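Local coordinates for protein iron transport multicopper oxidase FET3 (Saccharomyces cerevisiae, PDB 1ZPU) that oxidises ferrous iron to ferric iron with molecular oxygen using four copper ions, feeding high-affinity iron uptake through the permease FTR1, and also oxidises cuprous copper, at residues Tyr131-Leu137 and Thr186-Ile192; His208-Val212 and Asn223-Leu228; Ser200-Glu206 and Ala251-Asp257. All blocks are in the same frame, centred on the assembly; numbering follows the deposited sequence.

Contact 1 of 3, residues Tyr131-Leu137 and Thr186-Ile192; sequences YDEELSL and TTYLLRI. With NAG (2-acetamido-2-deoxy-beta-D-glucopyranose), chain G; NAG (2-acetamido-2-deoxy-beta-D-glucopyranose), chain B.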
loop_
_atom_site.group_PDB
_atom_site.type_symbol
_atom_site.label_atom_id
_atom_site.label_comp_id
_atom_site.label_asym_id
_atom_site.label_seq_id
_atom_site.Cartn_x
_atom_site.Cartn_y
_atom_site.Cartn_z
ATOM N N TYR A 131 20.527 18.308 4.511
ATOM C CA TYR A 131 20.328 18.401 3.074
ATOM C C TYR A 131 19.996 19.841 2.690
ATOM O O TYR A 131 19.490 20.612 3.511
ATOM C CB TYR A 131 19.232 17.444 2.609
ATOM C CG TYR A 131 17.925 17.657 3.320
ATOM C CD1 TYR A 131 17.016 18.628 2.881
ATOM C CD2 TYR A 131 17.595 16.897 4.439
ATOM C CE1 TYR A 131 15.809 18.833 3.542
ATOM C CE2 TYR A 131 16.386 17.088 5.103
ATOM C CZ TYR A 131 15.503 18.057 4.649
ATOM O OH TYR A 131 14.317 18.251 5.313
ATOM N N ASP A 132 20.271 20.187 1.437
ATOM C CA ASP A 132 20.115 21.545 0.949
ATOM C C ASP A 132 18.755 21.786 0.333
ATOM O O ASP A 132 18.169 22.850 0.510
ATOM C CB ASP A 132 21.193 21.833 -0.085
ATOM C CG ASP A 132 22.594 21.626 0.461
ATOM O OD1 ASP A 132 22.953 22.291 1.464
ATOM O OD2 ASP A 132 23.325 20.791 -0.119
ATOM N N GLU A 133 18.270 20.796 -0.411
ATOM C CA GLU A 133 16.991 20.870 -1.115
ATOM C C GLU A 133 16.287 19.550 -0.971
ATOM O O GLU A 133 16.901 18.538 -0.627
ATOM C CB GLU A 133 17.184 21.108 -2.615
ATOM C CG GLU A 133 18.077 22.295 -3.005
ATOM C CD GLU A 133 17.349 23.613 -2.944
ATOM O OE1 GLU A 133 16.092 23.580 -2.973
ATOM O OE2 GLU A 133 18.031 24.665 -2.877
ATOM N N GLU A 134 14.996 19.551 -1.278
ATOM C CA GLU A 134 14.197 18.340 -1.195
ATOM C C GLU A 134 13.078 18.277 -2.253
ATOM O O GLU A 134 12.524 19.303 -2.661
ATOM C CB GLU A 134 13.634 18.208 0.211
ATOM C CG GLU A 134 12.878 19.432 0.683
ATOM C CD GLU A 134 11.742 19.062 1.624
ATOM O OE1 GLU A 134 10.875 18.235 1.211
ATOM O OE2 GLU A 134 11.723 19.591 2.769
ATOM N N LEU A 135 12.770 17.060 -2.700
ATOM C CA LEU A 135 11.688 16.796 -3.661
ATOM C C LEU A 135 11.243 15.342 -3.563
ATOM O O LEU A 135 11.826 14.546 -2.824
ATOM C CB LEU A 135 12.143 17.068 -5.097
ATOM C CG LEU A 135 13.107 16.072 -5.748
ATOM C CD1 LEU A 135 12.978 16.127 -7.252
ATOM C CD2 LEU A 135 14.515 16.346 -5.309
ATOM N N SER A 136 10.223 14.983 -4.333
ATOM C CA SER A 136 9.810 13.593 -4.425
ATOM C C SER A 136 9.683 13.168 -5.874
ATOM O O SER A 136 9.595 14.008 -6.767
ATOM C CB SER A 136 8.479 13.360 -3.711
ATOM O OG SER A 136 8.434 14.000 -2.446
ATOM N N LEU A 137 9.697 11.861 -6.098
ATOM C CA LEU A 137 9.345 11.312 -7.379
ATOM C C LEU A 137 8.314 10.235 -7.120
ATOM O O LEU A 137 8.544 9.351 -6.285
ATOM C CB LEU A 137 10.553 10.701 -8.059
ATOM C CG LEU A 137 11.781 11.550 -8.346
ATOM C CD1 LEU A 137 12.802 10.655 -8.994
ATOM C CD2 LEU A 137 11.463 12.716 -9.254
ATOM N N THR A 186 25.344 19.871 -4.488
ATOM C CA THR A 186 24.180 20.076 -3.637
ATOM C C THR A 186 23.647 18.726 -3.171
ATOM O O THR A 186 23.607 17.761 -3.934
ATOM C CB THR A 186 23.092 20.910 -4.359
ATOM O OG1 THR A 186 23.650 22.164 -4.772
ATOM C CG2 THR A 186 21.910 21.177 -3.457
ATOM N N THR A 187 23.282 18.656 -1.901
ATOM C CA THR A 187 22.678 17.457 -1.356
ATOM C C THR A 187 21.165 17.599 -1.437
ATOM O O THR A 187 20.585 18.517 -0.849
ATOM C CB THR A 187 23.095 17.214 0.111
ATOM O OG1 THR A 187 24.506 16.974 0.181
ATOM C CG2 THR A 187 22.353 16.014 0.697
ATOM N N TYR A 188 20.533 16.688 -2.173
ATOM C CA TYR A 188 19.080 16.660 -2.309
ATOM C C TYR A 188 18.492 15.543 -1.480
ATOM O O TYR A 188 19.006 14.419 -1.486
ATOM C CB TYR A 188 18.681 16.463 -3.766
ATOM C CG TYR A 188 18.878 17.685 -4.615
ATOM C CD1 TYR A 188 20.131 17.989 -5.156
ATOM C CD2 TYR A 188 17.815 18.551 -4.878
ATOM C CE1 TYR A 188 20.311 19.133 -5.949
ATOM C CE2 TYR A 188 17.984 19.690 -5.657
ATOM C CZ TYR A 188 19.228 19.974 -6.189
ATOM O OH TYR A 188 19.397 21.095 -6.962
ATOM N N LEU A 189 17.422 15.848 -0.755
ATOM C CA LEU A 189 16.599 14.798 -0.156
ATOM C C LEU A 189 15.541 14.374 -1.189
ATOM O O LEU A 189 14.654 15.147 -1.567
ATOM C CB LEU A 189 15.966 15.260 1.157
ATOM C CG LEU A 189 15.271 14.183 1.999
ATOM C CD1 LEU A 189 16.275 13.358 2.768
ATOM C CD2 LEU A 189 14.262 14.787 2.950
ATOM N N LEU A 190 15.669 13.143 -1.660
ATOM C CA LEU A 190 14.831 12.648 -2.719
ATOM C C LEU A 190 13.904 11.577 -2.148
ATOM O O LEU A 190 14.363 10.513 -1.725
ATOM C CB LEU A 190 15.735 12.089 -3.824
ATOM C CG LEU A 190 15.219 11.901 -5.246
ATOM C CD1 LEU A 190 16.344 11.417 -6.127
ATOM C CD2 LEU A 190 14.099 10.915 -5.281
ATOM N N ARG A 191 12.606 11.871 -2.132
ATOM C CA ARG A 191 11.598 10.907 -1.683
ATOM C C ARG A 191 11.096 10.097 -2.856
ATOM O O ARG A 191 10.365 10.605 -3.701
ATOM C CB ARG A 191 10.405 11.610 -1.035
ATOM C CG ARG A 191 10.728 12.573 0.072
ATOM C CD ARG A 191 9.544 13.476 0.297
ATOM N NE ARG A 191 9.945 14.751 0.869
ATOM C CZ ARG A 191 10.058 14.958 2.177
ATOM N NH1 ARG A 191 9.768 13.975 3.040
ATOM N NH2 ARG A 191 10.448 16.148 2.626
ATOM N N ILE A 192 11.475 8.831 -2.908
ATOM C CA ILE A 192 11.039 7.978 -4.007
ATOM C C ILE A 192 9.869 7.140 -3.533
ATOM O O ILE A 192 10.024 6.344 -2.613
ATOM C CB ILE A 192 12.184 7.081 -4.548
ATOM C CG1 ILE A 192 13.435 7.910 -4.754
ATOM C CG2 ILE A 192 11.831 6.497 -5.892
ATOM C CD1 ILE A 192 14.723 7.115 -4.632
HETATM C C1 NAG G . 8.152 18.996 -4.728
HETATM C C2 NAG G . 8.152 18.941 -3.208
HETATM C C3 NAG G . 8.359 20.337 -2.631
HETATM C C4 NAG G . 9.553 21.073 -3.230
HETATM C C5 NAG G . 9.568 20.921 -4.747
HETATM C C6 NAG G . 10.896 21.378 -5.332
HETATM C C7 NAG G . 6.781 17.217 -2.158
HETATM C C8 NAG G . 5.382 16.768 -1.847
HETATM N N2 NAG G . 6.895 18.427 -2.699
HETATM O O3 NAG G . 8.487 20.244 -1.232
HETATM O O4 NAG G . 9.388 22.443 -2.953
HETATM O O5 NAG G . 9.372 19.580 -5.138
HETATM O O6 NAG G . 10.876 21.162 -6.724
HETATM O O7 NAG G . 7.752 16.493 -1.921
HETATM C C1 NAG B . 7.542 15.458 -8.661
HETATM C C2 NAG B . 8.506 16.640 -8.808
HETATM C C3 NAG B . 8.878 17.205 -7.442
HETATM C C4 NAG B . 7.661 17.476 -6.552
HETATM C C5 NAG B . 6.759 16.259 -6.552
HETATM C C6 NAG B . 5.461 16.661 -5.886
HETATM C C7 NAG B . 10.175 16.907 -10.579
HETATM C C8 NAG B . 11.567 16.586 -11.077
HETATM N N2 NAG B . 9.697 16.238 -9.529
HETATM O O3 NAG B . 9.562 18.411 -7.641
HETATM O O4 NAG B . 8.023 17.645 -5.191
HETATM O O5 NAG B . 6.455 15.877 -7.867
HETATM O O6 NAG B . 4.603 15.556 -5.747
HETATM O O7 NAG B . 9.520 17.774 -11.151
#
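Thr187 O takes two backbone donors at once: Asp132 N at 2.8 Å and Glu133 N at a longer 3.3 Å. Asp132 returns the grip, because its OD2 accepts Thr187 N through the anti lone pair in a nearly straight bond (168°). The hydroxyl of Thr187 is satisfied outside the pair, by His241.

From Glu133 on, the two strands run parallel, and the backbone ladder alternates from strand to strand: Leu189 N to Glu133 O, Leu135 N to Leu189 O, Arg191 N to Leu135 O, Leu137 N to Arg191 O. This is the parallel pairing inside one sheet of the second cupredoxin domain, with strand 235-241 bonded along the other edge of 187-192.

Glu134, Ser136, Leu189 and Arg191 share a face. Arg191 NH2 forms a salt bridge to Glu134 OE1 (2.6 Å); the oxygen lies in the guanidinium plane, whereas the nitrogen sits 46° above the carboxylate plane. Ser136 OG gives its hydrogen to the acetamide O7 of NAG in chain G at 2.6 Å and rests near Arg191 CD. A leucine in place of Arg191 would probably leave the Glu134 carboxylate without this counter-charge and freer to turn.

Tyr131 CG stands between its backbone N and carbonyl carbon (chi1 56°), which lays the ring over Leu189; CB of the leucine sits 3.9 Å from the ring centroid in a CH-pi contact. On the sheet face of Glu133, Leu135 and Leu137, Glu133 CB lies alongside the Tyr188 ring, whose OH bonds to Gln183 N, and Leu137 CG packs on Leu190 CD2 at 3.9 Å.

Contact 2 of 3, residues His208-Val212 and Asn223-Leu228; sequences HEMTV and NVTDML. With NAG (2-acetamido-2-deoxy-beta-D-glucopyranose), chain I.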
loop_
_atom_site.group_PDB
_atom_site.type_symbol
_atom_site.label_atom_id
_atom_site.label_comp_id
_atom_site.label_asym_id
_atom_site.label_seq_id
_atom_site.Cartn_x
_atom_site.Cartn_y
_atom_site.Cartn_z
ATOM N N HIS A 208 25.352 8.249 -10.090
ATOM C CA HIS A 208 25.081 8.851 -8.791
ATOM C C HIS A 208 24.692 7.783 -7.787
ATOM O O HIS A 208 23.743 7.036 -7.996
ATOM C CB HIS A 208 23.938 9.865 -8.869
ATOM C CG HIS A 208 24.282 11.143 -9.572
ATOM N ND1 HIS A 208 24.511 11.213 -10.928
ATOM C CD2 HIS A 208 24.371 12.412 -9.111
ATOM C CE1 HIS A 208 24.761 12.464 -11.267
ATOM N NE2 HIS A 208 24.689 13.210 -10.180
ATOM N N GLU A 209 25.411 7.725 -6.679
ATOM C CA GLU A 209 25.034 6.847 -5.581
ATOM C C GLU A 209 23.850 7.418 -4.817
ATOM O O GLU A 209 23.599 8.627 -4.854
ATOM C CB GLU A 209 26.218 6.639 -4.636
ATOM C CG GLU A 209 27.094 5.470 -5.044
ATOM C CD GLU A 209 28.420 5.419 -4.312
ATOM O OE1 GLU A 209 28.633 6.225 -3.375
ATOM O OE2 GLU A 209 29.250 4.560 -4.684
ATOM N N MET A 210 23.131 6.537 -4.126
ATOM C CA MET A 210 21.982 6.929 -3.307
ATOM C C MET A 210 22.158 6.471 -1.875
ATOM O O MET A 210 22.476 5.305 -1.623
ATOM C CB MET A 210 20.701 6.344 -3.869
ATOM C CG MET A 210 20.377 6.854 -5.228
ATOM S SD MET A 210 18.867 6.161 -5.869
ATOM C CE MET A 210 19.226 4.410 -5.929
ATOM N N THR A 211 21.963 7.398 -0.940
ATOM C CA THR A 211 22.097 7.084 0.480
ATOM C C THR A 211 20.728 6.981 1.118
ATOM O O THR A 211 20.044 7.984 1.317
ATOM C CB THR A 211 22.911 8.132 1.220
ATOM O OG1 THR A 211 24.097 8.420 0.466
ATOM C CG2 THR A 211 23.291 7.612 2.602
ATOM N N VAL A 212 20.324 5.757 1.431
ATOM C CA VAL A 212 18.989 5.523 1.966
ATOM C C VAL A 212 18.949 6.015 3.402
ATOM O O VAL A 212 19.781 5.626 4.218
ATOM C CB VAL A 212 18.538 4.038 1.807
ATOM C CG1 VAL A 212 17.209 3.797 2.453
ATOM C CG2 VAL A 212 18.438 3.691 0.347
ATOM N N ASN A 223 22.562 3.975 4.334
ATOM C CA ASN A 223 23.037 2.842 3.524
ATOM C C ASN A 223 23.169 3.246 2.059
ATOM O O ASN A 223 22.177 3.600 1.419
ATOM C CB ASN A 223 22.126 1.606 3.657
ATOM C CG ASN A 223 22.838 0.268 3.288
ATOM O OD1 ASN A 223 23.467 0.133 2.227
ATOM N ND2 ASN A 223 22.683 -0.737 4.169
ATOM N N VAL A 224 24.392 3.184 1.539
ATOM C CA VAL A 224 24.690 3.576 0.165
ATOM C C VAL A 224 24.416 2.436 -0.829
ATOM O O VAL A 224 24.816 1.304 -0.605
ATOM C CB VAL A 224 26.160 4.062 0.045
ATOM C CG1 VAL A 224 26.486 4.439 -1.378
ATOM C CG2 VAL A 224 26.400 5.246 0.956
ATOM N N THR A 225 23.721 2.747 -1.919
ATOM C CA THR A 225 23.477 1.795 -3.017
ATOM C C THR A 225 23.539 2.464 -4.383
ATOM O O THR A 225 23.488 3.693 -4.506
ATOM C CB THR A 225 22.037 1.183 -3.005
ATOM O OG1 THR A 225 21.421 1.341 -1.717
ATOM C CG2 THR A 225 22.055 -0.313 -3.445
ATOM N N ASP A 226 23.588 1.631 -5.414
ATOM C CA ASP A 226 23.471 2.088 -6.775
ATOM C C ASP A 226 22.062 1.873 -7.278
ATOM O O ASP A 226 21.658 2.503 -8.246
ATOM C CB ASP A 226 24.431 1.315 -7.660
ATOM C CG ASP A 226 25.877 1.532 -7.273
ATOM O OD1 ASP A 226 26.697 0.612 -7.500
ATOM O OD2 ASP A 226 26.189 2.625 -6.735
ATOM N N MET A 227 21.307 0.990 -6.628
ATOM C CA MET A 227 20.003 0.589 -7.149
ATOM C C MET A 227 18.969 0.228 -6.063
ATOM O O MET A 227 19.299 -0.401 -5.050
ATOM C CB MET A 227 20.185 -0.575 -8.126
ATOM C CG MET A 227 18.958 -0.855 -8.971
ATOM S SD MET A 227 19.165 -2.188 -10.158
ATOM C CE MET A 227 20.516 -1.570 -11.144
ATOM N N LEU A 228 17.717 0.621 -6.275
ATOM C CA LEU A 228 16.632 0.211 -5.365
ATOM C C LEU A 228 15.630 -0.682 -6.058
ATOM O O LEU A 228 15.379 -0.519 -7.241
ATOM C CB LEU A 228 15.889 1.414 -4.793
ATOM C CG LEU A 228 16.662 2.470 -4.011
ATOM C CD1 LEU A 228 15.791 3.694 -3.784
ATOM C CD2 LEU A 228 17.180 1.916 -2.686
HETATM C C1 NAG I . 23.640 -1.825 4.116
HETATM C C2 NAG I . 23.601 -2.204 5.592
HETATM C C3 NAG I . 24.350 -3.523 5.877
HETATM C C4 NAG I . 24.334 -4.604 4.784
HETATM C C5 NAG I . 23.976 -4.056 3.391
HETATM C C6 NAG I . 23.272 -5.099 2.529
HETATM C C7 NAG I . 23.461 -0.204 7.107
HETATM C C8 NAG I . 21.954 -0.123 7.008
HETATM N N2 NAG I . 24.147 -1.106 6.380
HETATM O O3 NAG I . 23.833 -4.121 7.045
HETATM O O4 NAG I . 25.632 -5.195 4.817
HETATM O O5 NAG I . 23.098 -2.949 3.460
HETATM O O6 NAG I . 22.465 -4.467 1.555
HETATM O O7 NAG I . 24.048 0.566 7.865
#
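Val212 N reaches Asn223 O at 2.8 Å, and Asn223 N answers to Val212 O at a longer 3.2 Å; the two bonds make a hydrogen-bonded antiparallel pair. Two residues along, Met210 and Thr225 form a second such pair, both of its N-to-O bonds 2.9 Å long; Met210 O also takes a CA-H...O contact from Val224. These are the facing strands of the beta hairpin 210-215/218-225, at the outer edge of a sheet in the second cupredoxin domain.

The side chains sort by face. Met210 and Val212 turn inward with Thr225. Met210 runs straight to its sulfur and then bends (chi3 -61°), which brings the CE methyl to Leu228 CG at 3.7 Å, while Val212 CG2 meets Leu228 CD2 at the same distance. Leu228, just past the bend at Asp226, therefore covers both, and Val238 and Phe203 pack against the methionine from beyond the hairpin.

Glu209 lies alongside Asp226, with carboxylate planes 24° apart and Glu209 OE2 4.2 Å from Asp226 OD2. The OE1 atom of Glu209 also touches Val224 CG1 at 3.4 Å. At the far end Asn223 ND2 is covalently bonded to C1 of NAG, the root of an N-linked glycan, and the Asn223 side chain leads away from the other strand.

Met210, Val212 and Leu228 thus meet through hydrocarbon and thioether groups alone, whereas the two exposed acids probably repel mildly, eased by solvent.

Contact 3 of 3, residues Ser200-Glu206 and Ala251-Asp257; sequences SQYFWIE and AIMQKFD. With NAG (2-acetamido-2-deoxy-beta-D-glucopyranose), chain L.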
loop_
_atom_site.group_PDB
_atom_site.type_symbol
_atom_site.label_atom_id
_atom_site.label_comp_id
_atom_site.label_asym_id
_atom_site.label_seq_id
_atom_site.Cartn_x
_atom_site.Cartn_y
_atom_site.Cartn_z
ATOM N N SER A 200 6.340 -3.855 -9.351
ATOM C CA SER A 200 7.568 -3.366 -8.684
ATOM C C SER A 200 8.506 -2.681 -9.681
ATOM O O SER A 200 8.522 -3.014 -10.866
ATOM C CB SER A 200 8.354 -4.527 -8.080
ATOM O OG SER A 200 7.637 -5.256 -7.105
ATOM N N GLN A 201 9.322 -1.750 -9.218
ATOM C CA GLN A 201 10.243 -1.094 -10.135
ATOM C C GLN A 201 11.650 -1.073 -9.603
ATOM O O GLN A 201 11.866 -0.938 -8.392
ATOM C CB GLN A 201 9.811 0.335 -10.393
ATOM C CG GLN A 201 8.455 0.470 -11.066
ATOM C CD GLN A 201 8.226 1.872 -11.565
ATOM O OE1 GLN A 201 9.182 2.582 -11.900
ATOM N NE2 GLN A 201 6.978 2.292 -11.607
ATOM N N TYR A 202 12.618 -1.203 -10.501
ATOM C CA TYR A 202 13.991 -0.907 -10.135
ATOM C C TYR A 202 14.214 0.557 -10.430
ATOM O O TYR A 202 13.695 1.091 -11.422
ATOM C CB TYR A 202 14.991 -1.736 -10.923
ATOM C CG TYR A 202 14.807 -3.214 -10.814
ATOM C CD1 TYR A 202 13.962 -3.879 -11.696
ATOM C CD2 TYR A 202 15.493 -3.960 -9.848
ATOM C CE1 TYR A 202 13.788 -5.241 -11.623
ATOM C CE2 TYR A 202 15.331 -5.338 -9.760
ATOM C CZ TYR A 202 14.471 -5.973 -10.656
ATOM O OH TYR A 202 14.261 -7.338 -10.614
ATOM N N PHE A 203 14.974 1.215 -9.570
ATOM C CA PHE A 203 15.239 2.621 -9.738
ATOM C C PHE A 203 16.705 2.918 -9.525
ATOM O O PHE A 203 17.301 2.434 -8.555
ATOM C CB PHE A 203 14.421 3.431 -8.746
ATOM C CG PHE A 203 14.646 4.902 -8.849
ATOM C CD1 PHE A 203 13.885 5.668 -9.725
ATOM C CD2 PHE A 203 15.629 5.526 -8.078
ATOM C CE1 PHE A 203 14.087 7.030 -9.825
ATOM C CE2 PHE A 203 15.848 6.878 -8.171
ATOM C CZ PHE A 203 15.084 7.638 -9.051
ATOM N N TRP A 204 17.277 3.729 -10.416
ATOM C CA TRP A 204 18.652 4.194 -10.258
ATOM C C TRP A 204 18.966 5.447 -11.068
ATOM O O TRP A 204 18.254 5.777 -12.022
ATOM C CB TRP A 204 19.655 3.088 -10.589
ATOM C CG TRP A 204 19.790 2.721 -12.044
ATOM C CD1 TRP A 204 20.738 3.167 -12.908
ATOM C CD2 TRP A 204 18.972 1.797 -12.788
ATOM N NE1 TRP A 204 20.574 2.584 -14.147
ATOM C CE2 TRP A 204 19.497 1.739 -14.101
ATOM C CE3 TRP A 204 17.847 1.017 -12.473
ATOM C CZ2 TRP A 204 18.943 0.930 -15.097
ATOM C CZ3 TRP A 204 17.290 0.217 -13.466
ATOM C CH2 TRP A 204 17.842 0.181 -14.765
ATOM N N ILE A 205 20.048 6.120 -10.677
ATOM C CA ILE A 205 20.499 7.342 -11.319
ATOM C C ILE A 205 21.905 7.091 -11.860
ATOM O O ILE A 205 22.807 6.749 -11.103
ATOM C CB ILE A 205 20.516 8.510 -10.312
ATOM C CG1 ILE A 205 19.138 8.676 -9.675
ATOM C CG2 ILE A 205 20.951 9.797 -10.973
ATOM C CD1 ILE A 205 19.118 9.617 -8.487
ATOM N N GLU A 206 22.075 7.247 -13.171
ATOM C CA GLU A 206 23.372 7.105 -13.820
ATOM C C GLU A 206 24.438 7.891 -13.075
ATOM O O GLU A 206 24.247 9.079 -12.794
ATOM C CB GLU A 206 23.286 7.572 -15.271
ATOM C CG GLU A 206 24.582 7.502 -16.026
ATOM C CD GLU A 206 24.510 8.167 -17.387
ATOM O OE1 GLU A 206 25.569 8.266 -18.046
ATOM O OE2 GLU A 206 23.414 8.601 -17.799
ATOM N N ALA A 251 21.048 10.203 -16.701
ATOM C CA ALA A 251 19.775 9.516 -16.847
ATOM C C ALA A 251 19.210 9.083 -15.495
ATOM O O ALA A 251 19.926 8.481 -14.683
ATOM C CB ALA A 251 19.954 8.321 -17.740
ATOM N N ILE A 252 17.947 9.427 -15.243
ATOM C CA ILE A 252 17.174 8.888 -14.122
ATOM C C ILE A 252 16.402 7.707 -14.700
ATOM O O ILE A 252 15.620 7.858 -15.632
ATOM C CB ILE A 252 16.171 9.925 -13.549
ATOM C CG1 ILE A 252 16.883 11.173 -13.037
ATOM C CG2 ILE A 252 15.313 9.304 -12.437
ATOM C CD1 ILE A 252 15.952 12.341 -12.852
ATOM N N MET A 253 16.633 6.527 -14.150
ATOM C CA MET A 253 16.191 5.295 -14.782
ATOM C C MET A 253 15.198 4.519 -13.927
ATOM O O MET A 253 15.440 4.281 -12.748
ATOM C CB MET A 253 17.419 4.439 -15.051
ATOM C CG MET A 253 17.279 3.550 -16.263
ATOM S SD MET A 253 17.490 4.391 -17.842
ATOM C CE MET A 253 18.100 5.950 -17.276
ATOM N N GLN A 254 14.078 4.144 -14.525
ATOM C CA GLN A 254 13.136 3.226 -13.882
ATOM C C GLN A 254 12.851 2.002 -14.786
ATOM O O GLN A 254 12.742 2.125 -16.014
ATOM C CB GLN A 254 11.860 3.955 -13.394
ATOM C CG GLN A 254 10.883 4.338 -14.437
ATOM C CD GLN A 254 9.881 5.413 -13.975
ATOM O OE1 GLN A 254 9.948 6.556 -14.421
ATOM N NE2 GLN A 254 8.927 5.036 -13.122
ATOM N N LYS A 255 12.760 0.824 -14.175
ATOM C CA LYS A 255 12.639 -0.414 -14.944
ATOM C C LYS A 255 11.559 -1.318 -14.361
ATOM O O LYS A 255 11.468 -1.448 -13.139
ATOM C CB LYS A 255 13.993 -1.137 -14.936
ATOM C CG LYS A 255 14.114 -2.272 -15.920
ATOM C CD LYS A 255 15.440 -2.991 -15.760
ATOM C CE LYS A 255 15.772 -3.848 -16.971
ATOM N NZ LYS A 255 14.557 -4.412 -17.637
ATOM N N PHE A 256 10.745 -1.921 -15.231
ATOM C CA PHE A 256 9.738 -2.899 -14.822
ATOM C C PHE A 256 10.406 -4.087 -14.138
ATOM O O PHE A 256 11.509 -4.499 -14.529
ATOM C CB PHE A 256 9.052 -3.479 -16.052
ATOM C CG PHE A 256 7.771 -2.815 -16.445
ATOM C CD1 PHE A 256 7.760 -1.818 -17.408
ATOM C CD2 PHE A 256 6.559 -3.262 -15.926
ATOM C CE1 PHE A 256 6.578 -1.239 -17.793
ATOM C CE2 PHE A 256 5.361 -2.696 -16.310
ATOM C CZ PHE A 256 5.361 -1.677 -17.240
ATOM N N ASP A 257 9.738 -4.664 -13.144
ATOM C CA ASP A 257 10.042 -6.028 -12.719
ATOM C C ASP A 257 9.169 -6.972 -13.552
ATOM O O ASP A 257 8.048 -7.320 -13.162
ATOM C CB ASP A 257 9.753 -6.191 -11.241
ATOM C CG ASP A 257 9.969 -7.602 -10.747
ATOM O OD1 ASP A 257 9.826 -7.797 -9.522
ATOM O OD2 ASP A 257 10.269 -8.516 -11.556
HETATM C C1 NAG L . 16.534 -2.267 -20.351
HETATM C C2 NAG L . 17.118 -2.542 -21.731
HETATM C C3 NAG L . 18.045 -3.763 -21.783
HETATM C C4 NAG L . 19.173 -3.640 -20.784
HETATM C C5 NAG L . 18.483 -3.457 -19.432
HETATM C C6 NAG L . 19.509 -3.291 -18.315
HETATM C C7 NAG L . 16.072 -2.103 -23.889
HETATM C C8 NAG L . 16.832 -0.817 -24.059
HETATM N N2 NAG L . 16.053 -2.697 -22.686
HETATM O O3 NAG L . 18.658 -3.886 -23.046
HETATM O O4 NAG L . 19.956 -4.815 -20.883
HETATM O O5 NAG L . 17.609 -2.315 -19.423
HETATM O O6 NAG L . 20.160 -2.050 -18.473
HETATM O O7 NAG L . 15.493 -2.568 -24.871
#
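Trp204 and Met253 cross in the middle of this antiparallel pair, the indole presenting a face to the methionine. Met253 CB stands 3.7 Å from the centroid of the five-membered ring, a CH-pi contact, and CG continues over the benzo side. From there the chain bends at chi2 (78°), leaving SD oblique to the six-membered ring, 5.4 Å from its centroid, in a Met-aromatic contact. Trp204 CG lies between the backbone N and the carbonyl carbon (chi1 72°), a torsion that folds the indole back across the neighbouring strand, where Lys255 CB meets the ring edge near its plane. Asn288 OD1 bonds the indole NE1.

Tyr202, on the same face, turns a ring edge to Phe256 O; Tyr229 packs edge-to-face with it.

The opposite face carries Phe203, Gln254 and Ile252, and the amide of Gln201 reaches round to it. The two glutamines lie side by side, pointing the same way, their amide planes 32° apart. Gln254 NE2 donates to Gln201 OE1 at 2.8 Å, on a lone pair in the carbonyl plane, and Ile171 O takes a second bond from the same nitrogen. Phe203 lies alongside Ile252, its CE1 3.7 Å from CG2 of the isoleucine, and looks toward Leu137 and Leu139 of the facing sheet, the usual sandwich of a cupredoxin domain.

At the ends, Glu206 OE2 accepts Ala251 N at 3.1 Å, and Ser200 O accepts Asp257 N. Ser200 OG and Asp257 OD1 both bond Tyr229 OH.

Between the sheets, then, a buried amide pair sits among hydrocarbon: with NE2 of Gln254 donating to both Gln201 OE1 and Ile171 O, the pairing probably sets which way each amide is turned.

Overall arrangement
All three contacts belong to the second cupredoxin domain. Contacts 1 and 2 lie in one mixed sheet, with strand 235-241 between 187-194 and 210-215; contact 3 lies in the sheet facing it. Along the chain contact 1 closes first, and contact 2 then falls within the span between the two segments of contact 3. Centres are about 13 Å (1 to 2), 17 Å (1 to 3) and 12 Å (2 to 3) apart. Phe203 joins them: it packs on Leu137 and Ile192, and its N probably bonds Leu228 O, where segment 223-228 leaves the sheet of contact 2 for that of contact 3. Ser200, in contact 3, comes about 9 Å from the type 1 copper ligands His392 and Cys463, side chain to side chain.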